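Local coordinates for ribosomal RNA processing protein 6 (Trypanosoma brucei brucei, PDB 4NLC) that probably degrades and processes RNA from its 3' end as an exosome-associated exoribonuclease, this construct holding its catalytic core of exonuclease and HRDC domains, at residues L88-I93 with T116-F121; V145-G150 with H224-V229; L71-T76 with I122-K127; K46-P51 with Y165-F170. The protein carries 1 engineered substitution. All blocks are in the same frame, centred on the assembly; numbering follows the deposited sequence.

Contact 1: L88-I93 with T116-F121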
loop_
_atom_site.group_PDB
_atom_site.type_symbol
_atom_site.label_atom_id
_atom_site.label_comp_id
_atom_site.label_asym_id
_atom_site.label_seq_id
_atom_site.Cartn_x
_atom_site.Cartn_y
_atom_site.Cartn_z
ATOM N N LEU A 88 17.843 -3.366 -15.193
ATOM C CA LEU A 88 17.817 -2.885 -16.577
ATOM C C LEU A 88 18.271 -3.939 -17.598
ATOM O O LEU A 88 18.025 -3.747 -18.777
ATOM C CB LEU A 88 18.589 -1.566 -16.773
ATOM C CG LEU A 88 18.013 -0.280 -16.116
ATOM C CD1 LEU A 88 19.060 0.863 -16.128
ATOM C CD2 LEU A 88 16.696 0.182 -16.751
ATOM N N ASN A 89 18.917 -5.041 -17.164
ATOM C CA ASN A 89 19.344 -6.129 -18.053
ATOM C C ASN A 89 18.341 -7.313 -18.078
ATOM O O ASN A 89 18.620 -8.345 -18.701
ATOM C CB ASN A 89 20.745 -6.622 -17.681
ATOM C CG ASN A 89 21.859 -5.758 -18.199
ATOM O OD1 ASN A 89 21.830 -5.256 -19.329
ATOM N ND2 ASN A 89 22.888 -5.591 -17.387
ATOM N N GLU A 90 17.179 -7.160 -17.398
ATOM C CA GLU A 90 16.123 -8.183 -17.330
ATOM C C GLU A 90 14.946 -7.834 -18.244
ATOM O O GLU A 90 14.723 -6.665 -18.548
ATOM C CB GLU A 90 15.628 -8.344 -15.879
ATOM C CG GLU A 90 16.730 -8.580 -14.849
ATOM C CD GLU A 90 17.532 -9.867 -14.981
ATOM O OE1 GLU A 90 18.710 -9.868 -14.562
ATOM O OE2 GLU A 90 16.991 -10.873 -15.492
ATOM N N THR A 91 14.209 -8.838 -18.697
ATOM C CA THR A 91 13.018 -8.632 -19.543
ATOM C C THR A 91 11.734 -8.758 -18.699
ATOM O O THR A 91 10.650 -8.383 -19.148
ATOM C CB THR A 91 13.029 -9.583 -20.752
ATOM O OG1 THR A 91 13.165 -10.922 -20.284
ATOM C CG2 THR A 91 14.139 -9.249 -21.751
ATOM N N GLU A 92 11.864 -9.301 -17.487
ATOM C CA GLU A 92 10.787 -9.456 -16.526
ATOM C C GLU A 92 11.320 -9.566 -15.107
ATOM O O GLU A 92 12.311 -10.261 -14.858
ATOM C CB GLU A 92 9.788 -10.590 -16.862
ATOM C CG GLU A 92 10.308 -12.009 -16.732
ATOM C CD GLU A 92 11.127 -12.518 -17.896
ATOM O OE1 GLU A 92 10.884 -12.073 -19.042
ATOM O OE2 GLU A 92 12.040 -13.340 -17.651
ATOM N N ILE A 93 10.660 -8.851 -14.177
ATOM C CA ILE A 93 11.034 -8.839 -12.756
ATOM C C ILE A 93 9.773 -8.994 -11.965
ATOM O O ILE A 93 8.717 -8.561 -12.440
ATOM C CB ILE A 93 11.825 -7.558 -12.333
ATOM C CG1 ILE A 93 10.916 -6.286 -12.306
ATOM C CG2 ILE A 93 13.107 -7.342 -13.183
ATOM C CD1 ILE A 93 11.594 -4.966 -11.810
ATOM N N THR A 116 14.579 -11.500 -9.641
ATOM C CA THR A 116 14.948 -11.697 -11.041
ATOM C C THR A 116 15.070 -13.204 -11.189
ATOM O O THR A 116 15.001 -13.920 -10.189
ATOM C CB THR A 116 16.264 -10.950 -11.456
ATOM O OG1 THR A 116 17.418 -11.615 -10.950
ATOM C CG2 THR A 116 16.278 -9.482 -11.062
ATOM N N ARG A 117 15.293 -13.690 -12.414
ATOM C CA ARG A 117 15.500 -15.118 -12.671
ATOM C C ARG A 117 16.724 -15.673 -11.926
ATOM O O ARG A 117 16.806 -16.875 -11.737
ATOM C CB ARG A 117 15.684 -15.373 -14.191
ATOM C CG ARG A 117 14.496 -14.951 -15.057
ATOM C CD ARG A 117 13.195 -15.643 -14.659
ATOM N NE ARG A 117 12.170 -15.305 -15.628
ATOM C CZ ARG A 117 11.051 -15.982 -15.832
ATOM N NH1 ARG A 117 10.753 -17.031 -15.077
ATOM N NH2 ARG A 117 10.216 -15.611 -16.788
ATOM N N THR A 118 17.683 -14.815 -11.539
ATOM C CA THR A 118 18.952 -15.284 -10.949
ATOM C C THR A 118 19.172 -14.911 -9.482
ATOM O O THR A 118 20.103 -15.430 -8.857
ATOM C CB THR A 118 20.145 -14.800 -11.810
ATOM O OG1 THR A 118 19.991 -13.403 -12.142
ATOM C CG2 THR A 118 20.321 -15.632 -13.060
ATOM N N GLN A 119 18.346 -14.003 -8.937
ATOM C CA GLN A 119 18.529 -13.553 -7.566
ATOM C C GLN A 119 17.357 -12.747 -7.024
ATOM O O GLN A 119 16.488 -12.303 -7.784
ATOM C CB GLN A 119 19.839 -12.744 -7.445
ATOM C CG GLN A 119 19.857 -11.498 -8.302
ATOM C CD GLN A 119 21.194 -10.816 -8.274
ATOM O OE1 GLN A 119 21.722 -10.420 -9.315
ATOM N NE2 GLN A 119 21.736 -10.594 -7.087
ATOM N N ASP A 120 17.378 -12.537 -5.695
ATOM C CA ASP A 120 16.374 -11.796 -4.959
ATOM C C ASP A 120 16.980 -10.546 -4.326
ATOM O O ASP A 120 18.161 -10.534 -4.000
ATOM C CB ASP A 120 15.771 -12.707 -3.860
ATOM C CG ASP A 120 15.077 -13.961 -4.367
ATOM O OD1 ASP A 120 14.533 -13.931 -5.494
ATOM O OD2 ASP A 120 15.057 -14.960 -3.633
ATOM N N PHE A 121 16.150 -9.512 -4.117
ATOM C CA PHE A 121 16.528 -8.256 -3.490
ATOM C C PHE A 121 15.445 -7.823 -2.527
ATOM O O PHE A 121 14.268 -8.122 -2.737
ATOM C CB PHE A 121 16.738 -7.158 -4.536
ATOM C CG PHE A 121 17.848 -7.443 -5.522
ATOM C CD1 PHE A 121 19.173 -7.125 -5.217
ATOM C CD2 PHE A 121 17.573 -8.034 -6.757
ATOM C CE1 PHE A 121 20.200 -7.378 -6.132
ATOM C CE2 PHE A 121 18.598 -8.277 -7.678
ATOM C CZ PHE A 121 19.903 -7.926 -7.363
HETATM O O HOH W 1 19.843 -10.646 -11.630
HETATM O O HOH W 2 14.572 -11.587 -14.382
HETATM O O HOH W 3 18.434 -12.974 -14.476
#
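Glu-92 and Arg-117 form the tight end of this contact. The guanidinium presents its edge to a single carboxylate oxygen: Arg-117 NE donates to Glu-92 OE2 at 2.8 Å and 156°, with that oxygen practically in the guanidinium plane, and Arg-117 NH2 adds a weak bond to the same OE2 at 3.0 Å. Glu-92 CG lies between its backbone N and carbonyl carbon (chi1 70°), and the chain then bends at chi2, which brings the carboxylate over to Arg-117. The two planar groups stand 77° apart, so this is not the coplanar pairing of two oxygens with two nitrogens. NE meets OE2 on its anti side. The other oxygen, OE1, is taken by Thr-91 OG1 from above the carboxylate plane and by Gln-54, while Arg-117 NH2 also pairs with Asp-231 on helix 226-238.

Beside the salt bridge, Glu-90 lays its bent chain across Thr-116 at about a right angle, CG lying 3.9 Å from Thr-116 CG2. Ile-93 approaches the same methyl.

Beyond this the contact is loose and wet. Glu-90 reaches the opposite loop largely through water: one water takes the backbone N-H of Arg-117 and lies close to Glu-90 OE2, a second links OE2 to Thr-118 OG1, and a third joins OE1 to Thr-116, Thr-118 and Gln-119. Thr-116 OG1 also accepts from the N-H of Thr-118, an ST turn.

An arginine placed between two acids is probably held firmly in its charged form, whereas Glu-90, whose carboxylate meets the opposite loop through water, probably keeps its charge by hydration and not by a direct ion pair.

Contact 2: V145-G150 with H224-V229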
loop_
_atom_site.group_PDB
_atom_site.type_symbol
_atom_site.label_atom_id
_atom_site.label_comp_id
_atom_site.label_asym_id
_atom_site.label_seq_id
_atom_site.Cartn_x
_atom_site.Cartn_y
_atom_site.Cartn_z
ATOM N N VAL A 145 8.906 -6.385 -18.222
ATOM C CA VAL A 145 7.595 -6.658 -17.606
ATOM C C VAL A 145 7.771 -6.659 -16.079
ATOM O O VAL A 145 8.675 -7.335 -15.563
ATOM C CB VAL A 145 6.942 -7.964 -18.135
ATOM C CG1 VAL A 145 5.711 -8.356 -17.300
ATOM C CG2 VAL A 145 6.556 -7.816 -19.598
ATOM N N LYS A 146 6.910 -5.905 -15.356
ATOM C CA LYS A 146 6.907 -5.892 -13.885
ATOM C C LYS A 146 5.734 -6.751 -13.449
ATOM O O LYS A 146 4.578 -6.390 -13.658
ATOM C CB LYS A 146 6.750 -4.475 -13.314
ATOM C CG LYS A 146 8.046 -3.625 -13.209
ATOM C CD LYS A 146 8.689 -3.248 -14.544
ATOM C CE LYS A 146 7.812 -2.332 -15.378
ATOM N NZ LYS A 146 8.523 -1.776 -16.564
ATOM N N VAL A 147 6.040 -7.909 -12.899
ATOM C CA VAL A 147 5.071 -8.878 -12.406
ATOM C C VAL A 147 4.759 -8.600 -10.911
ATOM O O VAL A 147 5.650 -8.639 -10.053
ATOM C CB VAL A 147 5.576 -10.340 -12.605
ATOM C CG1 VAL A 147 4.503 -11.368 -12.209
ATOM C CG2 VAL A 147 6.055 -10.584 -14.027
ATOM N N PHE A 148 3.496 -8.362 -10.604
ATOM C CA PHE A 148 3.044 -8.213 -9.221
ATOM C C PHE A 148 1.920 -9.214 -9.015
ATOM O O PHE A 148 1.253 -9.577 -9.980
ATOM C CB PHE A 148 2.468 -6.806 -9.009
ATOM C CG PHE A 148 3.426 -5.659 -8.818
ATOM C CD1 PHE A 148 4.103 -5.107 -9.906
ATOM C CD2 PHE A 148 3.581 -5.065 -7.572
ATOM C CE1 PHE A 148 4.917 -3.962 -9.748
ATOM C CE2 PHE A 148 4.388 -3.928 -7.413
ATOM C CZ PHE A 148 5.033 -3.373 -8.509
ATOM N N HIS A 149 1.635 -9.584 -7.776
ATOM C CA HIS A 149 0.497 -10.464 -7.494
ATOM C C HIS A 149 -0.556 -9.683 -6.679
ATOM O O HIS A 149 -0.370 -9.480 -5.488
ATOM C CB HIS A 149 0.929 -11.743 -6.759
ATOM C CG HIS A 149 -0.166 -12.761 -6.716
ATOM N ND1 HIS A 149 -0.222 -13.793 -7.625
ATOM C CD2 HIS A 149 -1.261 -12.818 -5.925
ATOM C CE1 HIS A 149 -1.328 -14.458 -7.344
ATOM N NE2 HIS A 149 -1.984 -13.905 -6.332
ATOM N N GLY A 150 -1.636 -9.251 -7.331
ATOM C CA GLY A 150 -2.683 -8.483 -6.672
ATOM C C GLY A 150 -2.154 -7.113 -6.327
ATOM O O GLY A 150 -1.892 -6.821 -5.147
ATOM N N HIS A 224 10.168 -14.504 -4.807
ATOM C CA HIS A 224 11.037 -15.617 -5.227
ATOM C C HIS A 224 10.397 -16.619 -6.221
ATOM O O HIS A 224 11.076 -17.063 -7.158
ATOM C CB HIS A 224 11.562 -16.344 -3.991
ATOM C CG HIS A 224 12.471 -17.483 -4.317
ATOM N ND1 HIS A 224 13.818 -17.290 -4.513
ATOM C CD2 HIS A 224 12.180 -18.796 -4.495
ATOM C CE1 HIS A 224 14.311 -18.484 -4.801
ATOM N NE2 HIS A 224 13.354 -19.419 -4.814
ATOM N N PHE A 225 9.093 -16.917 -6.060
ATOM C CA PHE A 225 8.409 -17.879 -6.938
ATOM C C PHE A 225 7.532 -17.227 -8.028
ATOM O O PHE A 225 6.978 -17.937 -8.873
ATOM C CB PHE A 225 7.551 -18.862 -6.104
ATOM C CG PHE A 225 8.230 -19.439 -4.878
ATOM C CD1 PHE A 225 8.987 -20.603 -4.963
ATOM C CD2 PHE A 225 8.066 -18.852 -3.632
ATOM C CE1 PHE A 225 9.585 -21.150 -3.829
ATOM C CE2 PHE A 225 8.707 -19.374 -2.510
ATOM C CZ PHE A 225 9.425 -20.541 -2.607
ATOM N N LEU A 226 7.400 -15.897 -7.991
ATOM C CA LEU A 226 6.488 -15.160 -8.835
ATOM C C LEU A 226 6.809 -15.209 -10.332
ATOM O O LEU A 226 5.874 -15.263 -11.137
ATOM C CB LEU A 226 6.323 -13.714 -8.341
ATOM C CG LEU A 226 5.040 -12.964 -8.796
ATOM C CD1 LEU A 226 3.773 -13.821 -8.591
ATOM C CD2 LEU A 226 4.880 -11.644 -8.048
ATOM N N LEU A 227 8.084 -15.230 -10.727
ATOM C CA LEU A 227 8.371 -15.316 -12.170
ATOM C C LEU A 227 8.062 -16.690 -12.749
ATOM O O LEU A 227 7.644 -16.758 -13.890
ATOM C CB LEU A 227 9.783 -14.865 -12.523
ATOM C CG LEU A 227 10.097 -13.395 -12.266
ATOM C CD1 LEU A 227 11.570 -13.133 -12.482
ATOM C CD2 LEU A 227 9.221 -12.481 -13.097
ATOM N N TYR A 228 8.210 -17.770 -11.959
ATOM C CA TYR A 228 7.830 -19.129 -12.408
ATOM C C TYR A 228 6.324 -19.188 -12.546
ATOM O O TYR A 228 5.836 -19.739 -13.522
ATOM C CB TYR A 228 8.305 -20.220 -11.441
ATOM C CG TYR A 228 7.816 -21.619 -11.793
ATOM C CD1 TYR A 228 8.362 -22.323 -12.866
ATOM C CD2 TYR A 228 6.832 -22.248 -11.035
ATOM C CE1 TYR A 228 7.940 -23.617 -13.179
ATOM C CE2 TYR A 228 6.390 -23.540 -11.346
ATOM C CZ TYR A 228 6.956 -24.222 -12.414
ATOM O OH TYR A 228 6.548 -25.498 -12.712
ATOM N N VAL A 229 5.593 -18.634 -11.559
ATOM C CA VAL A 229 4.120 -18.558 -11.527
ATOM C C VAL A 229 3.664 -17.814 -12.781
ATOM O O VAL A 229 2.767 -18.276 -13.490
ATOM C CB VAL A 229 3.622 -17.901 -10.197
ATOM C CG1 VAL A 229 2.184 -17.391 -10.306
ATOM C CG2 VAL A 229 3.758 -18.879 -9.029
#
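Leu-226, at the start of helix 226-238, pushes its forked end between Val-147 and His-149 on the neighbouring strand and its exit. With CG swung opposite the backbone N (chi1 -159°), the leucine reaches out from the helix toward the sheet, and its two methyls divide the work. CD2 settles over the backbone, 3.7 Å from Val-147 O and 3.9 Å from His-149 N. CD1 meets the base of the imidazole, 4.0 Å from His-149 CB, approaching the ring obliquely.

Val-147 answers with both branches. Its CG1 stands opposite the backbone N (chi1 -175°) and slides past Leu-226 in the reverse direction, coming 3.8 Å from Leu-226 CG; CG2 is left to face the next residue of the helix. Leu-227 starts off along the interface rather than into it, but with CG beside its own backbone N (chi1 -65°) its CD2 still arrives 3.8 Å from Val-147 CG2. A compact branched valine suits the strand, while longer leucines suit the helix that must span the gap.

The imidazole of His-149 is fixed by two outside partners, its NE2 bonding to His-183 O and its ND1 to Thr-172 OG1. Phe-148, between the two contacting residues, points to the opposite face of the sheet. A helix packed in this way, through aliphatic side chains, on one face of a central mixed sheet is the layered architecture of the RNase H-like exonuclease fold.

Contact 3: L71-T76 with I122-K127; sequences LTFVDT and IVDCLK
Strands 71-74 and 120-123 run parallel, with Phe-73 level with Ile-122 and Val-74 with Val-123. Ile-122 bonds on both sides of Phe-73: its N-H goes to Thr-72 O at 2.9 Å, and its carbonyl receives Val-74 N at 2.7 Å in an almost straight bond of 177°. Val-74 O then accepts Asp-124 N at 2.8 Å. Strand 71-74 is an outermost strand of the exonuclease domain's mixed sheet, and strand 120-123 is its neighbour.

On one face, Phe-73 holds CG opposite its backbone N (chi1 -178°), which carries the ring across to Ile-122. Ile-122 turns its CG2 to the ring edge, 3.6 Å from Phe-73 CD1, and its CD1 methyl to Leu-71; helix 213-224 covers Ile-122. Val-74 and Val-123 occupy the other face beneath helix 77-87, where beta-branched residues suit a strand and fill the gap compactly.

Asp-124, which still gives its N-H to Val-74 O, also forms an Asx turn: OD1 accepts the N-H groups of both Leu-126 and Lys-127, the second from above the carboxylate plane, and OD2 pairs with Arg-209. A water donates to Asp-124 OD2 and Asp-75 OD2, bridging two acids whose OD2 atoms are 5.0 Å apart. The aliphatic part of Lys-127 passes Asp-75 O, with CG at 3.4 Å.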
loop_
_atom_site.group_PDB
_atom_site.type_symbol
_atom_site.label_atom_id
_atom_site.label_comp_id
_atom_site.label_asym_id
_atom_site.label_seq_id
_atom_site.Cartn_x
_atom_site.Cartn_y
_atom_site.Cartn_z
ATOM N N LEU A 71 20.642 -13.429 -2.134
ATOM C CA LEU A 71 19.701 -12.470 -1.554
ATOM C C LEU A 71 20.509 -11.249 -1.122
ATOM O O LEU A 71 21.482 -11.391 -0.371
ATOM C CB LEU A 71 18.943 -13.080 -0.361
ATOM C CG LEU A 71 18.076 -12.119 0.493
ATOM C CD1 LEU A 71 16.957 -11.438 -0.334
ATOM C CD2 LEU A 71 17.493 -12.847 1.693
ATOM N N THR A 72 20.126 -10.058 -1.608
ATOM C CA THR A 72 20.809 -8.810 -1.241
ATOM C C THR A 72 19.835 -7.862 -0.552
ATOM O O THR A 72 18.711 -7.666 -1.026
ATOM C CB THR A 72 21.500 -8.177 -2.453
ATOM O OG1 THR A 72 22.372 -9.140 -3.044
ATOM C CG2 THR A 72 22.269 -6.874 -2.103
ATOM N N PHE A 73 20.258 -7.321 0.593
ATOM C CA PHE A 73 19.479 -6.361 1.353
ATOM C C PHE A 73 20.024 -4.992 0.973
ATOM O O PHE A 73 21.199 -4.734 1.173
ATOM C CB PHE A 73 19.547 -6.632 2.871
ATOM C CG PHE A 73 18.686 -5.654 3.645
ATOM C CD1 PHE A 73 17.302 -5.757 3.632
ATOM C CD2 PHE A 73 19.260 -4.607 4.352
ATOM C CE1 PHE A 73 16.502 -4.824 4.310
ATOM C CE2 PHE A 73 18.461 -3.678 5.032
ATOM C CZ PHE A 73 17.091 -3.790 5.001
ATOM N N VAL A 74 19.178 -4.143 0.365
ATOM C CA VAL A 74 19.570 -2.838 -0.162
ATOM C C VAL A 74 19.045 -1.740 0.763
ATOM O O VAL A 74 17.823 -1.613 0.941
ATOM C CB VAL A 74 19.048 -2.662 -1.630
ATOM C CG1 VAL A 74 19.272 -1.232 -2.132
ATOM C CG2 VAL A 74 19.651 -3.695 -2.582
ATOM N N ASP A 75 19.970 -0.938 1.346
ATOM C CA ASP A 75 19.545 0.119 2.243
ATOM C C ASP A 75 20.372 1.386 2.119
ATOM O O ASP A 75 20.284 2.256 2.998
ATOM C CB ASP A 75 19.442 -0.373 3.711
ATOM C CG ASP A 75 20.738 -0.727 4.420
ATOM O OD1 ASP A 75 21.777 -0.890 3.729
ATOM O OD2 ASP A 75 20.700 -0.913 5.668
ATOM N N THR A 76 21.130 1.531 1.013
ATOM C CA THR A 76 21.872 2.785 0.716
ATOM C C THR A 76 21.553 3.206 -0.720
ATOM O O THR A 76 21.069 2.361 -1.493
ATOM C CB THR A 76 23.391 2.678 0.945
ATOM O OG1 THR A 76 23.957 1.796 -0.017
ATOM C CG2 THR A 76 23.754 2.259 2.346
ATOM N N ILE A 122 15.856 -7.174 -1.448
ATOM C CA ILE A 122 14.959 -6.573 -0.453
ATOM C C ILE A 122 15.429 -5.156 -0.310
ATOM O O ILE A 122 16.596 -4.942 0.006
ATOM C CB ILE A 122 14.851 -7.325 0.902
ATOM C CG1 ILE A 122 14.107 -8.658 0.725
ATOM C CG2 ILE A 122 14.150 -6.455 1.963
ATOM C CD1 ILE A 122 14.276 -9.641 1.905
ATOM N N VAL A 123 14.543 -4.198 -0.642
ATOM C CA VAL A 123 14.836 -2.782 -0.599
ATOM C C VAL A 123 14.248 -2.104 0.637
ATOM O O VAL A 123 13.049 -2.123 0.851
ATOM C CB VAL A 123 14.459 -2.037 -1.920
ATOM C CG1 VAL A 123 14.883 -0.564 -1.868
ATOM C CG2 VAL A 123 15.117 -2.724 -3.108
ATOM N N ASP A 124 15.110 -1.420 1.397
ATOM C CA ASP A 124 14.641 -0.667 2.539
ATOM C C ASP A 124 14.126 0.717 2.126
ATOM O O ASP A 124 14.869 1.698 2.130
ATOM C CB ASP A 124 15.691 -0.618 3.657
ATOM C CG ASP A 124 15.169 -0.038 4.948
ATOM O OD1 ASP A 124 14.146 0.692 4.907
ATOM O OD2 ASP A 124 15.803 -0.264 5.991
ATOM N N CYS A 125 12.819 0.760 1.781
ATOM C CA CYS A 125 11.948 1.901 1.424
ATOM C C CYS A 125 11.955 2.991 2.437
ATOM O O CYS A 125 11.419 4.052 2.136
ATOM C CB CYS A 125 10.511 1.423 1.262
ATOM S SG CYS A 125 10.230 0.470 -0.204
ATOM N N LEU A 126 12.295 2.676 3.676
ATOM C CA LEU A 126 12.315 3.673 4.716
ATOM C C LEU A 126 13.634 4.404 4.670
ATOM O O LEU A 126 13.653 5.624 4.587
ATOM C CB LEU A 126 12.064 3.049 6.101
ATOM C CG LEU A 126 10.630 2.591 6.375
ATOM C CD1 LEU A 126 10.518 1.905 7.752
ATOM C CD2 LEU A 126 9.642 3.753 6.242
ATOM N N LYS A 127 14.732 3.657 4.677
ATOM C CA LYS A 127 16.080 4.204 4.653
ATOM C C LYS A 127 16.386 4.916 3.341
ATOM O O LYS A 127 17.090 5.917 3.371
ATOM C CB LYS A 127 17.124 3.112 4.959
ATOM C CG LYS A 127 18.443 3.707 5.412
ATOM C CD LYS A 127 19.054 3.004 6.597
ATOM C CE LYS A 127 20.415 3.574 6.907
ATOM N NZ LYS A 127 20.367 5.047 7.140
HETATM O O HOH W 4 18.138 -1.069 6.953
#

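Contact 4: K46-P51 with Y165-F170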
loop_
_atom_site.group_PDB
_atom_site.type_symbol
_atom_site.label_atom_id
_atom_site.label_comp_id
_atom_site.label_asym_id
_atom_site.label_seq_id
_atom_site.Cartn_x
_atom_site.Cartn_y
_atom_site.Cartn_z
ATOM N N LYS A 46 -1.204 4.254 -22.120
ATOM C CA LYS A 46 -2.228 4.000 -23.144
ATOM C C LYS A 46 -1.624 3.877 -24.554
ATOM O O LYS A 46 -2.255 3.291 -25.413
ATOM C CB LYS A 46 -3.342 5.060 -23.106
ATOM C CG LYS A 46 -4.176 5.008 -21.820
ATOM C CD LYS A 46 -4.916 6.282 -21.598
ATOM C CE LYS A 46 -5.708 6.238 -20.316
ATOM N NZ LYS A 46 -6.391 7.541 -20.048
ATOM N N ALA A 47 -0.421 4.428 -24.793
ATOM C CA ALA A 47 0.275 4.356 -26.084
ATOM C C ALA A 47 1.331 3.218 -26.128
ATOM O O ALA A 47 2.060 3.125 -27.112
ATOM C CB ALA A 47 0.958 5.690 -26.364
ATOM N N VAL A 48 1.439 2.382 -25.071
ATOM C CA VAL A 48 2.488 1.357 -24.989
ATOM C C VAL A 48 1.973 -0.044 -25.310
ATOM O O VAL A 48 0.890 -0.429 -24.872
ATOM C CB VAL A 48 3.237 1.436 -23.612
ATOM C CG1 VAL A 48 3.101 0.168 -22.770
ATOM C CG2 VAL A 48 4.701 1.806 -23.810
ATOM N N SER A 49 2.775 -0.810 -26.064
ATOM C CA SER A 49 2.446 -2.182 -26.448
ATOM C C SER A 49 3.115 -3.171 -25.505
ATOM O O SER A 49 4.130 -2.856 -24.883
ATOM C CB SER A 49 2.947 -2.474 -27.862
ATOM O OG SER A 49 2.630 -1.439 -28.775
ATOM N N VAL A 50 2.581 -4.389 -25.453
ATOM C CA VAL A 50 3.169 -5.492 -24.693
ATOM C C VAL A 50 4.375 -5.986 -25.557
ATOM O O VAL A 50 4.208 -6.114 -26.777
ATOM C CB VAL A 50 2.145 -6.650 -24.497
ATOM C CG1 VAL A 50 2.736 -7.761 -23.643
ATOM C CG2 VAL A 50 0.818 -6.154 -23.917
ATOM N N PRO A 51 5.577 -6.257 -24.976
ATOM C CA PRO A 51 6.690 -6.774 -25.805
ATOM C C PRO A 51 6.299 -8.113 -26.437
ATOM O O PRO A 51 5.910 -9.035 -25.727
ATOM C CB PRO A 51 7.858 -6.906 -24.808
ATOM C CG PRO A 51 7.450 -6.109 -23.591
ATOM C CD PRO A 51 5.958 -6.173 -23.548
ATOM N N TYR A 165 5.512 4.768 -11.142
ATOM C CA TYR A 165 4.471 4.324 -12.064
ATOM C C TYR A 165 4.957 3.162 -12.943
ATOM O O TYR A 165 6.098 3.171 -13.433
ATOM C CB TYR A 165 4.018 5.502 -12.938
ATOM C CG TYR A 165 3.502 6.677 -12.135
ATOM C CD1 TYR A 165 4.370 7.671 -11.673
ATOM C CD2 TYR A 165 2.150 6.799 -11.833
ATOM C CE1 TYR A 165 3.903 8.747 -10.923
ATOM C CE2 TYR A 165 1.665 7.892 -11.122
ATOM C CZ TYR A 165 2.551 8.841 -10.632
ATOM O OH TYR A 165 2.070 9.901 -9.914
ATOM N N ILE A 166 4.055 2.175 -13.157
ATOM C CA ILE A 166 4.361 0.934 -13.856
ATOM C C ILE A 166 3.908 0.917 -15.321
ATOM O O ILE A 166 2.720 0.951 -15.617
ATOM C CB ILE A 166 3.824 -0.294 -13.068
ATOM C CG1 ILE A 166 4.060 -0.140 -11.550
ATOM C CG2 ILE A 166 4.493 -1.569 -13.572
ATOM C CD1 ILE A 166 2.941 -0.808 -10.650
ATOM N N VAL A 167 4.884 0.854 -16.226
ATOM C CA VAL A 167 4.680 0.720 -17.656
ATOM C C VAL A 167 4.892 -0.789 -17.905
ATOM O O VAL A 167 5.959 -1.325 -17.618
ATOM C CB VAL A 167 5.659 1.617 -18.472
ATOM C CG1 VAL A 167 5.596 1.296 -19.965
ATOM C CG2 VAL A 167 5.380 3.103 -18.233
ATOM N N ASN A 168 3.850 -1.463 -18.365
ATOM C CA ASN A 168 3.803 -2.902 -18.619
ATOM C C ASN A 168 3.802 -3.733 -17.331
ATOM O O ASN A 168 4.677 -4.570 -17.062
ATOM C CB ASN A 168 4.840 -3.380 -19.624
ATOM C CG ASN A 168 4.329 -3.226 -21.030
ATOM O OD1 ASN A 168 3.115 -3.283 -21.300
ATOM N ND2 ASN A 168 5.230 -3.008 -21.954
ATOM N N LEU A 169 2.742 -3.504 -16.570
ATOM C CA LEU A 169 2.429 -4.252 -15.393
ATOM C C LEU A 169 1.771 -5.548 -15.852
ATOM O O LEU A 169 0.989 -5.551 -16.814
ATOM C CB LEU A 169 1.410 -3.457 -14.513
ATOM C CG LEU A 169 0.749 -4.217 -13.326
ATOM C CD1 LEU A 169 1.746 -4.497 -12.234
ATOM C CD2 LEU A 169 -0.428 -3.440 -12.756
ATOM N N PHE A 170 2.113 -6.649 -15.178
ATOM C CA PHE A 170 1.412 -7.916 -15.341
ATOM C C PHE A 170 1.014 -8.359 -13.934
ATOM O O PHE A 170 1.871 -8.514 -13.069
ATOM C CB PHE A 170 2.194 -8.996 -16.106
ATOM C CG PHE A 170 1.330 -10.204 -16.421
ATOM C CD1 PHE A 170 1.170 -11.231 -15.494
ATOM C CD2 PHE A 170 0.672 -10.313 -17.645
ATOM C CE1 PHE A 170 0.393 -12.354 -15.799
ATOM C CE2 PHE A 170 -0.094 -11.441 -17.950
ATOM C CZ PHE A 170 -0.246 -12.443 -17.015
#
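The amide of Asn-168 reaches the passing segment 46-51 and donates ND2 to Ser-49 O. The bond is 3.1 Å long and nearly straight at 171°; the acceptor lies in the asparagine's amide plane, although the donor is tilted 29° from the plane of the carbonyl. Val-48 and Pro-51, which flank that stretch of backbone, pack against the same amide: Pro-51 CD lies 3.6 Å from ND2, and Val-48 CG1 lies 3.8 Å from OD1. Val-48 also touches Val-167, their CG1 methyls meeting at 3.9 Å, so this valine packs both against the flank of the amide and against the neighbouring valine.

A second layer sets the amide in place. ND2 also bonds to Pro-142 O, which puts the -NH2 between two carbonyls and leaves little doubt about which end of the amide is nitrogen. The backbone of Asn-168 has positive phi (71°), a conformation that asparagine tolerates better than most residues, and its main chain bonds to Lys-146. Val-167 is anchored alongside, its carbonyl taking the ammonium of Lys-146.

Farther out, Val-50 and Phe-170 both lean on Phe-254 of helix 249-261, the two aromatic rings meeting edge-to-face. The arrangement is that of an extended N-terminal arm laid along the approach to strand 169-171, an outermost strand of the RNase H-like sheet, and pinned there by a side-chain-to-backbone bond.

Overall arrangement
All four contacts reach one mixed sheet, contact 3 at the 71-74 edge and contact 4 at the 169-171 edge, their centres about 26 Å apart. Contacts 1 and 2, with centres about 11 Å apart, lie between: Ile-93 O accepts Val-147 N at 2.8 Å, and Asp-120 OD2 accepts His-224 ND1 at 2.8 Å. Contact 3 shares strand 120-123 with contact 1, while Phe-170 N bonds to Lys-146 O at 2.9 Å, tying contact 4 to contact 2. Contact 1 is nested within the loops closed by contacts 3 and 4. No metal or RNA site is defined here, and the engineered Ser-321 belongs to the HRDC domain, apart from these contacts.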